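Local atomic coordinates of 231aa long hypothetical protein-L-isoaspartate O-methyltransferase (Sulfolobus tokodaii, PDB entry 1VBF), a protein that probably repairs damaged proteins by transferring a methyl group from S-adenosyl-L-methionine to L-isoaspartyl residues formed when aspartyl and asparaginyl residues decompose. Residues Ile160-Ile165 with Gln171-Val176; Leu56-Phe61 with Gly189-Gly194; Phe61-Leu66 with Gly82-Leu87. One frame throughout, in Å; residues are numbered along the deposited sequence.

Contact 1: residues Ile160-Ile165 with Gln171-Val176; sequences IMILPI and QKLYKV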
loop_
_atom_site.group_PDB
_atom_site.type_symbol
_atom_site.label_atom_id
_atom_site.label_comp_id
_atom_site.label_asym_id
_atom_site.label_seq_id
_atom_site.Cartn_x
_atom_site.Cartn_y
_atom_site.Cartn_z
ATOM N N ILE B 160 -15.599 -28.741 22.942
ATOM C CA ILE B 160 -14.702 -28.305 21.881
ATOM C C ILE B 160 -15.436 -27.338 21.006
ATOM O O ILE B 160 -16.583 -27.591 20.649
ATOM C CB ILE B 160 -14.265 -29.488 21.000
ATOM C CG1 ILE B 160 -13.348 -30.400 21.809
ATOM C CG2 ILE B 160 -13.623 -28.992 19.680
ATOM C CD1 ILE B 160 -12.960 -31.639 21.057
HETATM N N MSE B 161 -14.778 -26.229 20.671
HETATM C CA MSE B 161 -15.368 -25.237 19.775
HETATM C C MSE B 161 -14.429 -24.920 18.619
HETATM O O MSE B 161 -13.214 -24.835 18.801
HETATM C CB MSE B 161 -15.703 -23.938 20.505
HETATM C CG MSE B 161 -16.252 -22.843 19.573
HETATM SE SE MSE B 161 -16.737 -21.171 20.499
HETATM C CE MSE B 161 -18.087 -20.565 19.292
ATOM N N ILE B 162 -14.995 -24.763 17.429
ATOM C CA ILE B 162 -14.218 -24.414 16.257
ATOM C C ILE B 162 -14.803 -23.153 15.627
ATOM O O ILE B 162 -16.002 -23.097 15.358
ATOM C CB ILE B 162 -14.197 -25.584 15.239
ATOM C CG1 ILE B 162 -13.288 -26.687 15.782
ATOM C CG2 ILE B 162 -13.696 -25.124 13.842
ATOM C CD1 ILE B 162 -13.131 -27.881 14.887
ATOM N N LEU B 163 -13.968 -22.131 15.430
ATOM C CA LEU B 163 -14.406 -20.887 14.798
ATOM C C LEU B 163 -13.262 -20.108 14.218
ATOM O O LEU B 163 -12.128 -20.269 14.657
ATOM C CB LEU B 163 -15.111 -19.949 15.776
ATOM C CG LEU B 163 -14.555 -19.565 17.161
ATOM C CD1 LEU B 163 -13.075 -19.819 17.332
ATOM C CD2 LEU B 163 -14.877 -18.113 17.389
ATOM N N PRO B 164 -13.539 -19.246 13.222
ATOM C CA PRO B 164 -12.519 -18.410 12.580
ATOM C C PRO B 164 -12.450 -17.089 13.364
ATOM O O PRO B 164 -13.473 -16.422 13.566
ATOM C CB PRO B 164 -13.069 -18.170 11.174
ATOM C CG PRO B 164 -14.318 -19.023 11.091
ATOM C CD PRO B 164 -14.807 -19.155 12.486
ATOM N N ILE B 165 -11.263 -16.723 13.829
ATOM C CA ILE B 165 -11.105 -15.467 14.548
ATOM C C ILE B 165 -10.209 -14.507 13.772
ATOM O O ILE B 165 -9.116 -14.866 13.334
ATOM C CB ILE B 165 -10.470 -15.661 15.949
ATOM C CG1 ILE B 165 -11.366 -16.537 16.821
ATOM C CG2 ILE B 165 -10.251 -14.287 16.615
ATOM C CD1 ILE B 165 -10.782 -16.769 18.174
ATOM N N GLN B 171 -8.492 -14.741 8.002
ATOM C CA GLN B 171 -8.464 -15.035 9.427
ATOM C C GLN B 171 -7.791 -16.344 9.754
ATOM O O GLN B 171 -7.110 -16.919 8.923
ATOM C CB GLN B 171 -9.891 -15.055 9.971
ATOM C CG GLN B 171 -10.742 -13.861 9.562
ATOM C CD GLN B 171 -11.370 -14.025 8.198
ATOM O OE1 GLN B 171 -11.820 -15.101 7.843
ATOM N NE2 GLN B 171 -11.423 -12.950 7.436
ATOM N N LYS B 172 -7.988 -16.821 10.972
ATOM C CA LYS B 172 -7.407 -18.086 11.386
ATOM C C LYS B 172 -8.500 -18.977 11.959
ATOM O O LYS B 172 -9.393 -18.503 12.651
ATOM C CB LYS B 172 -6.335 -17.869 12.451
ATOM C CG LYS B 172 -5.031 -17.260 11.954
ATOM C CD LYS B 172 -4.455 -16.379 13.049
ATOM C CE LYS B 172 -5.506 -15.302 13.443
ATOM N NZ LYS B 172 -5.188 -14.538 14.690
ATOM N N LEU B 173 -8.413 -20.272 11.662
ATOM C CA LEU B 173 -9.374 -21.261 12.130
ATOM C C LEU B 173 -8.881 -21.764 13.487
ATOM O O LEU B 173 -7.747 -22.220 13.618
ATOM C CB LEU B 173 -9.453 -22.401 11.096
ATOM C CG LEU B 173 -10.717 -23.254 10.863
ATOM C CD1 LEU B 173 -10.511 -24.626 11.445
ATOM C CD2 LEU B 173 -11.930 -22.577 11.459
ATOM N N TYR B 174 -9.714 -21.674 14.510
ATOM C CA TYR B 174 -9.274 -22.134 15.816
ATOM C C TYR B 174 -10.091 -23.259 16.422
ATOM O O TYR B 174 -11.322 -23.252 16.364
ATOM C CB TYR B 174 -9.278 -21.003 16.833
ATOM C CG TYR B 174 -8.182 -20.003 16.702
ATOM C CD1 TYR B 174 -8.317 -18.893 15.871
ATOM C CD2 TYR B 174 -7.008 -20.151 17.434
ATOM C CE1 TYR B 174 -7.308 -17.954 15.774
ATOM C CE2 TYR B 174 -5.983 -19.214 17.345
ATOM C CZ TYR B 174 -6.142 -18.122 16.515
ATOM O OH TYR B 174 -5.127 -17.206 16.426
ATOM N N LYS B 175 -9.391 -24.216 17.020
ATOM C CA LYS B 175 -10.039 -25.322 17.702
ATOM C C LYS B 175 -9.835 -25.038 19.200
ATOM O O LYS B 175 -8.718 -25.089 19.728
ATOM C CB LYS B 175 -9.401 -26.654 17.297
ATOM C CG LYS B 175 -10.048 -27.862 17.950
ATOM C CD LYS B 175 -9.385 -29.139 17.493
ATOM C CE LYS B 175 -9.970 -30.336 18.199
ATOM N NZ LYS B 175 -9.573 -31.575 17.500
ATOM N N VAL B 176 -10.929 -24.736 19.879
ATOM C CA VAL B 176 -10.885 -24.378 21.283
ATOM C C VAL B 176 -11.402 -25.461 22.203
ATOM O O VAL B 176 -12.522 -25.927 22.033
ATOM C CB VAL B 176 -11.728 -23.121 21.511
ATOM C CG1 VAL B 176 -11.663 -22.690 22.947
ATOM C CG2 VAL B 176 -11.259 -22.038 20.604
#
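Tyr174 and Leu163 face each other as a hydrogen-bonded pair in a beta hairpin, strands 160-165 and 171-176, within the mixed sheet of a Rossmann-like methyltransferase fold. The strand axes run at 167°, hence antiparallel. Six backbone hydrogen bonds join them in three reciprocal pairs, Met161 with Val176, Leu163 with Tyr174 and Ile165 with Lys172; in the middle pair Tyr174 N lies 2.8 Å from Leu163 O. These residues place their side chains on one face of the sheet, whereas Ile162, Pro164, Leu173 and Lys175 occupy the other.

The Tyr174 side chain can be followed outward. CB sits 4.0 Å from Leu163 CD1. Because CG stands anti to the carbonyl carbon (chi1 -74°), the ring leans along the hairpin to Ile165, whose CB approaches obliquely, 3.9 Å from both CD1 and CE1; Leu163 O lies near the ring plane, at its edge. At the tip, Tyr174 OH accepts a hydrogen bond from Lys172 NZ at 3.2 Å, a bond made possible by the bends of the lysine chain. Tyr203 of a second subunit packs on Ile165 and Lys172 here. With an alanine here in place of Tyr174, Ile165 would probably lose the ring carbons beside its CB and Lys172 NZ its hydroxyl partner.

On the opposite face Ile162 crosses Leu173, with CG2 of the isoleucine 3.9 Å from CD2 of the leucine. Lys175 stretches out fully, CG anti to its own N (chi1 -179°), sending its ammonium group to the carbonyl oxygen of Glu65. The aliphatic part of that chain lies against two isoleucines: Lys175 CG is 4.1 Å from Ile162 CG1 and equally far from Ile160 CG2.

Contact 2: residues Leu56-Phe61 with Gly189-Gly194; sequences LNLGIF and GEVMFG
Phe193, whose ring meets Leu58, has its backbone N fixed by a probable hydrogen bond to Gln171 OE1. A second tie holds the chain just before it: Val191 O and Gln171 N are joined by a backbone hydrogen bond between neighbouring strands. Both bonds fasten the end of strand 184-191 and the loop leaving it to the sheet, and so position the two side chains that receive helix 56-65.

Within 56-61, Leu58 makes the whole contact; Met62, further along the helix, also packs on Phe193. The CD1 branch of Leu58 reaches the far end of the Phe193 ring, 3.6 Å from both CE1 and CZ, the two side chains coming from opposite directions. The phenylalanine keeps CG beside its backbone N (chi1 -74°), which swings the ring back toward the helix instead of following the chain. Leu58 CD1 also lies 4.1 Å from Val191 CG1, and CD2 is 4.2 Å from the same methyl, so the valine branch sits against the leucine fork. The Phe193 ring is further bordered in its plane by Val191 CB and packs on Pro164 and Thr54. Met192 packs on Phe211 of a third subunit.

No hydrogen bond crosses between the segments and only 110 Å² is buried. The join of helix to sheet edge is therefore wholly apolar, resting on shape and the exclusion of water, while Gln171 gives Val191 and Phe193 polar ties to the neighbouring strand.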
loop_
_atom_site.group_PDB
_atom_site.type_symbol
_atom_site.label_atom_id
_atom_site.label_comp_id
_atom_site.label_asym_id
_atom_site.label_seq_id
_atom_site.Cartn_x
_atom_site.Cartn_y
_atom_site.Cartn_z
ATOM N N LEU B 56 -16.773 -26.839 0.659
ATOM C CA LEU B 56 -16.986 -28.193 1.130
ATOM C C LEU B 56 -15.746 -28.779 1.769
ATOM O O LEU B 56 -15.830 -29.431 2.823
ATOM C CB LEU B 56 -17.421 -29.108 -0.009
ATOM C CG LEU B 56 -18.550 -30.125 0.245
ATOM C CD1 LEU B 56 -18.383 -31.309 -0.704
ATOM C CD2 LEU B 56 -18.530 -30.625 1.665
ATOM N N ASN B 57 -14.601 -28.574 1.124
ATOM C CA ASN B 57 -13.370 -29.110 1.670
ATOM C C ASN B 57 -13.117 -28.514 3.055
ATOM O O ASN B 57 -12.704 -29.208 3.986
ATOM C CB ASN B 57 -12.202 -28.824 0.734
ATOM C CG ASN B 57 -11.294 -30.059 0.535
ATOM O OD1 ASN B 57 -10.689 -30.581 1.489
ATOM N ND2 ASN B 57 -11.203 -30.531 -0.714
ATOM N N LEU B 58 -13.389 -27.227 3.208
ATOM C CA LEU B 58 -13.183 -26.592 4.493
ATOM C C LEU B 58 -14.184 -27.119 5.520
ATOM O O LEU B 58 -13.783 -27.558 6.616
ATOM C CB LEU B 58 -13.332 -25.087 4.352
ATOM C CG LEU B 58 -12.225 -24.253 4.980
ATOM C CD1 LEU B 58 -12.746 -22.884 5.155
ATOM C CD2 LEU B 58 -11.825 -24.777 6.331
ATOM N N GLY B 59 -15.479 -27.061 5.164
ATOM C CA GLY B 59 -16.548 -27.540 6.042
ATOM C C GLY B 59 -16.386 -28.957 6.602
ATOM O O GLY B 59 -16.554 -29.209 7.807
ATOM N N ILE B 60 -16.053 -29.895 5.729
ATOM C CA ILE B 60 -15.875 -31.277 6.157
ATOM C C ILE B 60 -14.682 -31.391 7.098
ATOM O O ILE B 60 -14.698 -32.180 8.061
ATOM C CB ILE B 60 -15.684 -32.203 4.935
ATOM C CG1 ILE B 60 -16.889 -32.063 4.004
ATOM C CG2 ILE B 60 -15.545 -33.644 5.385
ATOM C CD1 ILE B 60 -18.227 -32.218 4.746
ATOM N N PHE B 61 -13.647 -30.603 6.810
ATOM C CA PHE B 61 -12.460 -30.596 7.649
ATOM C C PHE B 61 -12.832 -30.081 9.048
ATOM O O PHE B 61 -12.447 -30.657 10.063
ATOM C CB PHE B 61 -11.359 -29.708 7.031
ATOM C CG PHE B 61 -10.166 -29.531 7.922
ATOM C CD1 PHE B 61 -9.385 -30.630 8.291
ATOM C CD2 PHE B 61 -9.882 -28.291 8.482
ATOM C CE1 PHE B 61 -8.342 -30.495 9.218
ATOM C CE2 PHE B 61 -8.841 -28.141 9.411
ATOM C CZ PHE B 61 -8.072 -29.246 9.782
ATOM N N GLY B 189 -5.030 -23.171 10.825
ATOM C CA GLY B 189 -4.726 -22.629 9.519
ATOM C C GLY B 189 -5.382 -21.326 9.140
ATOM O O GLY B 189 -6.198 -20.785 9.873
ATOM N N GLU B 190 -5.013 -20.817 7.975
ATOM C CA GLU B 190 -5.553 -19.565 7.479
ATOM C C GLU B 190 -6.817 -19.851 6.699
ATOM O O GLU B 190 -6.870 -20.816 5.951
ATOM C CB GLU B 190 -4.547 -18.875 6.558
ATOM C CG GLU B 190 -3.429 -18.110 7.244
ATOM C CD GLU B 190 -2.461 -17.480 6.229
ATOM O OE1 GLU B 190 -2.925 -16.833 5.249
ATOM O OE2 GLU B 190 -1.231 -17.626 6.413
ATOM N N VAL B 191 -7.822 -19.001 6.867
ATOM C CA VAL B 191 -9.095 -19.173 6.184
ATOM C C VAL B 191 -9.656 -17.811 5.820
ATOM O O VAL B 191 -9.138 -16.788 6.248
ATOM C CB VAL B 191 -10.102 -19.913 7.098
ATOM C CG1 VAL B 191 -9.653 -21.343 7.330
ATOM C CG2 VAL B 191 -10.204 -19.199 8.435
HETATM N N MSE B 192 -10.703 -17.794 5.011
HETATM C CA MSE B 192 -11.333 -16.538 4.627
HETATM C C MSE B 192 -12.843 -16.581 4.738
HETATM O O MSE B 192 -13.526 -16.919 3.776
HETATM C CB MSE B 192 -10.972 -16.164 3.209
HETATM C CG MSE B 192 -9.569 -15.682 3.072
HETATM SE SE MSE B 192 -9.180 -15.255 1.229
HETATM C CE MSE B 192 -10.763 -14.157 0.804
ATOM N N PHE B 193 -13.367 -16.222 5.903
ATOM C CA PHE B 193 -14.803 -16.223 6.116
ATOM C C PHE B 193 -15.337 -14.811 6.117
ATOM O O PHE B 193 -14.575 -13.866 6.275
ATOM C CB PHE B 193 -15.158 -16.868 7.454
ATOM C CG PHE B 193 -15.027 -18.355 7.469
ATOM C CD1 PHE B 193 -13.779 -18.955 7.485
ATOM C CD2 PHE B 193 -16.160 -19.167 7.481
ATOM C CE1 PHE B 193 -13.652 -20.341 7.520
ATOM C CE2 PHE B 193 -16.041 -20.567 7.511
ATOM C CZ PHE B 193 -14.785 -21.147 7.531
ATOM N N GLY B 194 -16.651 -14.689 5.936
ATOM C CA GLY B 194 -17.322 -13.404 5.967
ATOM C C GLY B 194 -17.464 -13.059 7.437
ATOM O O GLY B 194 -17.328 -13.928 8.308
#

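Contact 3: residues Phe61-Leu66 with Gly82-Leu87; sequences FMLDEL and GYYTAL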
loop_
_atom_site.group_PDB
_atom_site.type_symbol
_atom_site.label_atom_id
_atom_site.label_comp_id
_atom_site.label_asym_id
_atom_site.label_seq_id
_atom_site.Cartn_x
_atom_site.Cartn_y
_atom_site.Cartn_z
ATOM N N PHE B 61 -13.647 -30.603 6.810
ATOM C CA PHE B 61 -12.460 -30.596 7.649
ATOM C C PHE B 61 -12.832 -30.081 9.048
ATOM O O PHE B 61 -12.447 -30.657 10.063
ATOM C CB PHE B 61 -11.359 -29.708 7.031
ATOM C CG PHE B 61 -10.166 -29.531 7.922
ATOM C CD1 PHE B 61 -9.385 -30.630 8.291
ATOM C CD2 PHE B 61 -9.882 -28.291 8.482
ATOM C CE1 PHE B 61 -8.342 -30.495 9.218
ATOM C CE2 PHE B 61 -8.841 -28.141 9.411
ATOM C CZ PHE B 61 -8.072 -29.246 9.782
HETATM N N MSE B 62 -13.593 -28.994 9.094
HETATM C CA MSE B 62 -14.014 -28.428 10.363
HETATM C C MSE B 62 -14.866 -29.394 11.178
HETATM O O MSE B 62 -14.611 -29.605 12.372
HETATM C CB MSE B 62 -14.759 -27.131 10.111
HETATM C CG MSE B 62 -13.892 -26.119 9.389
HETATM SE SE MSE B 62 -14.645 -24.340 9.282
HETATM C CE MSE B 62 -14.967 -24.309 7.386
ATOM N N LEU B 63 -15.869 -29.992 10.537
ATOM C CA LEU B 63 -16.715 -30.951 11.239
ATOM C C LEU B 63 -15.889 -32.151 11.683
ATOM O O LEU B 63 -16.074 -32.656 12.788
ATOM C CB LEU B 63 -17.865 -31.420 10.354
ATOM C CG LEU B 63 -18.864 -30.345 9.898
ATOM C CD1 LEU B 63 -20.054 -31.023 9.242
ATOM C CD2 LEU B 63 -19.312 -29.483 11.085
ATOM N N ASP B 64 -14.964 -32.599 10.838
ATOM C CA ASP B 64 -14.132 -33.741 11.193
ATOM C C ASP B 64 -13.304 -33.407 12.432
ATOM O O ASP B 64 -13.102 -34.246 13.314
ATOM C CB ASP B 64 -13.236 -34.130 10.013
ATOM C CG ASP B 64 -12.696 -35.564 10.119
ATOM O OD1 ASP B 64 -13.309 -36.401 10.837
ATOM O OD2 ASP B 64 -11.666 -35.863 9.461
ATOM N N GLU B 65 -12.855 -32.166 12.520
ATOM C CA GLU B 65 -12.054 -31.724 13.653
ATOM C C GLU B 65 -12.889 -31.472 14.906
ATOM O O GLU B 65 -12.330 -31.345 16.001
ATOM C CB GLU B 65 -11.312 -30.443 13.283
ATOM C CG GLU B 65 -10.117 -30.639 12.364
ATOM C CD GLU B 65 -8.936 -31.267 13.085
ATOM O OE1 GLU B 65 -8.544 -30.762 14.155
ATOM O OE2 GLU B 65 -8.391 -32.268 12.583
ATOM N N LEU B 66 -14.213 -31.392 14.735
ATOM C CA LEU B 66 -15.153 -31.127 15.829
ATOM C C LEU B 66 -15.341 -32.321 16.754
ATOM O O LEU B 66 -15.879 -32.183 17.867
ATOM C CB LEU B 66 -16.517 -30.726 15.266
ATOM C CG LEU B 66 -17.227 -29.434 15.721
ATOM C CD1 LEU B 66 -18.682 -29.561 15.334
ATOM C CD2 LEU B 66 -17.119 -29.186 17.218
ATOM N N GLY B 82 -28.335 -25.016 5.599
ATOM C CA GLY B 82 -28.670 -26.238 6.314
ATOM C C GLY B 82 -27.905 -27.517 6.057
ATOM O O GLY B 82 -28.087 -28.484 6.800
ATOM N N TYR B 83 -27.052 -27.544 5.031
ATOM C CA TYR B 83 -26.270 -28.745 4.719
ATOM C C TYR B 83 -25.344 -29.261 5.842
ATOM O O TYR B 83 -25.323 -30.468 6.147
ATOM C CB TYR B 83 -25.439 -28.519 3.467
ATOM C CG TYR B 83 -24.488 -29.651 3.210
ATOM C CD1 TYR B 83 -24.955 -30.893 2.794
ATOM C CD2 TYR B 83 -23.133 -29.511 3.452
ATOM C CE1 TYR B 83 -24.080 -32.000 2.621
ATOM C CE2 TYR B 83 -22.236 -30.609 3.294
ATOM C CZ TYR B 83 -22.716 -31.849 2.876
ATOM O OH TYR B 83 -21.846 -32.914 2.700
ATOM N N TYR B 84 -24.564 -28.378 6.453
ATOM C CA TYR B 84 -23.696 -28.858 7.517
ATOM C C TYR B 84 -24.549 -29.188 8.743
ATOM O O TYR B 84 -24.159 -30.008 9.590
ATOM C CB TYR B 84 -22.606 -27.827 7.875
ATOM C CG TYR B 84 -21.644 -27.542 6.745
ATOM C CD1 TYR B 84 -21.684 -26.334 6.071
ATOM C CD2 TYR B 84 -20.735 -28.508 6.308
ATOM C CE1 TYR B 84 -20.871 -26.084 5.002
ATOM C CE2 TYR B 84 -19.900 -28.265 5.222
ATOM C CZ TYR B 84 -19.978 -27.048 4.578
ATOM O OH TYR B 84 -19.159 -26.786 3.512
ATOM N N THR B 85 -25.720 -28.552 8.820
ATOM C CA THR B 85 -26.620 -28.785 9.929
ATOM C C THR B 85 -27.069 -30.237 9.786
ATOM O O THR B 85 -26.948 -31.016 10.730
ATOM C CB THR B 85 -27.830 -27.833 9.889
ATOM O OG1 THR B 85 -27.399 -26.534 9.476
ATOM C CG2 THR B 85 -28.465 -27.719 11.279
ATOM N N ALA B 86 -27.560 -30.606 8.603
ATOM C CA ALA B 86 -27.967 -31.991 8.348
ATOM C C ALA B 86 -26.881 -33.027 8.745
ATOM O O ALA B 86 -27.179 -33.969 9.476
ATOM C CB ALA B 86 -28.338 -32.170 6.878
ATOM N N LEU B 87 -25.638 -32.865 8.273
ATOM C CA LEU B 87 -24.557 -33.798 8.609
ATOM C C LEU B 87 -24.345 -33.968 10.112
ATOM O O LEU B 87 -24.012 -35.063 10.574
ATOM C CB LEU B 87 -23.236 -33.356 7.980
ATOM C CG LEU B 87 -23.125 -33.220 6.451
ATOM C CD1 LEU B 87 -21.714 -32.770 6.107
ATOM C CD2 LEU B 87 -23.452 -34.544 5.744
#
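Leu63 meets Tyr84 and Leu87 where two helices of the Rossmann-like methyltransferase fold, 56-65 and 83-91, pack together; strand 73-77 lies between them in the chain. The second segment starts at Gly82, the N-cap of its helix. At its positive phi, 81°, a side chain would collide with the carbonyl oxygen before it, and its own O accepts a hydrogen bond from Ala86 N in the first turn. By sequence it closes the GxGxG loop that in this superfamily typically binds the methyl donor.

Tyr83 takes part indirectly: its CD2 stands 3.8 Å above the plane of the Tyr84 ring, over its centre. Tyr84 itself turns toward helix 56-65. Leu63 CD1 comes to the edge of this ring, close to its plane and 3.9 Å from CD2, while the two side chains cross at a slant. The ring's orientation is further set by a stack with Trp141 and by a hydrogen bond from the hydroxyl to Thr54 O, so the edge offered to Leu63 is held from outside the pair.

Thr85 points the other way, its OG1 hydrogen-bonded to Glu76 OE1, which ties this side of the helix to the end of strand 73-77. One turn on from Tyr83, Leu87 points back at Leu63, the two crossing at about a right angle, and Leu87 packs on Ile60 as well. A single methyl thus serves both partners. A chi1 of -62°, turning the Leu63 chain opposite its carbonyl carbon, lets it project CD1 into the angle between them, where CD1 of Leu63 lies 4.0 Å from Leu87 CD1 and 4.1 Å from Leu87 CB.

Overall arrangement
From the N terminus, helix 56-65 comes first and serves two contacts, with Phe61 in both first segments. Contact 3 closes early, after 15 intervening residues, joining this helix to helix 83-91. Contact 1 follows in series, a hairpin with a five-residue turn in the sheet. Contact 2 closes last, bringing 189-194 back to helix 56-65, so its span takes in both contact 3, which starts at the shared Phe61, and contact 1. The three meet directly: Phe193 CZ packs on Met62 CE between contacts 2 and 3, Pro164 CG lies 3.6 Å from Phe193 CD1, and a salt bridge from Lys175 to Glu65 ties hairpin to helix.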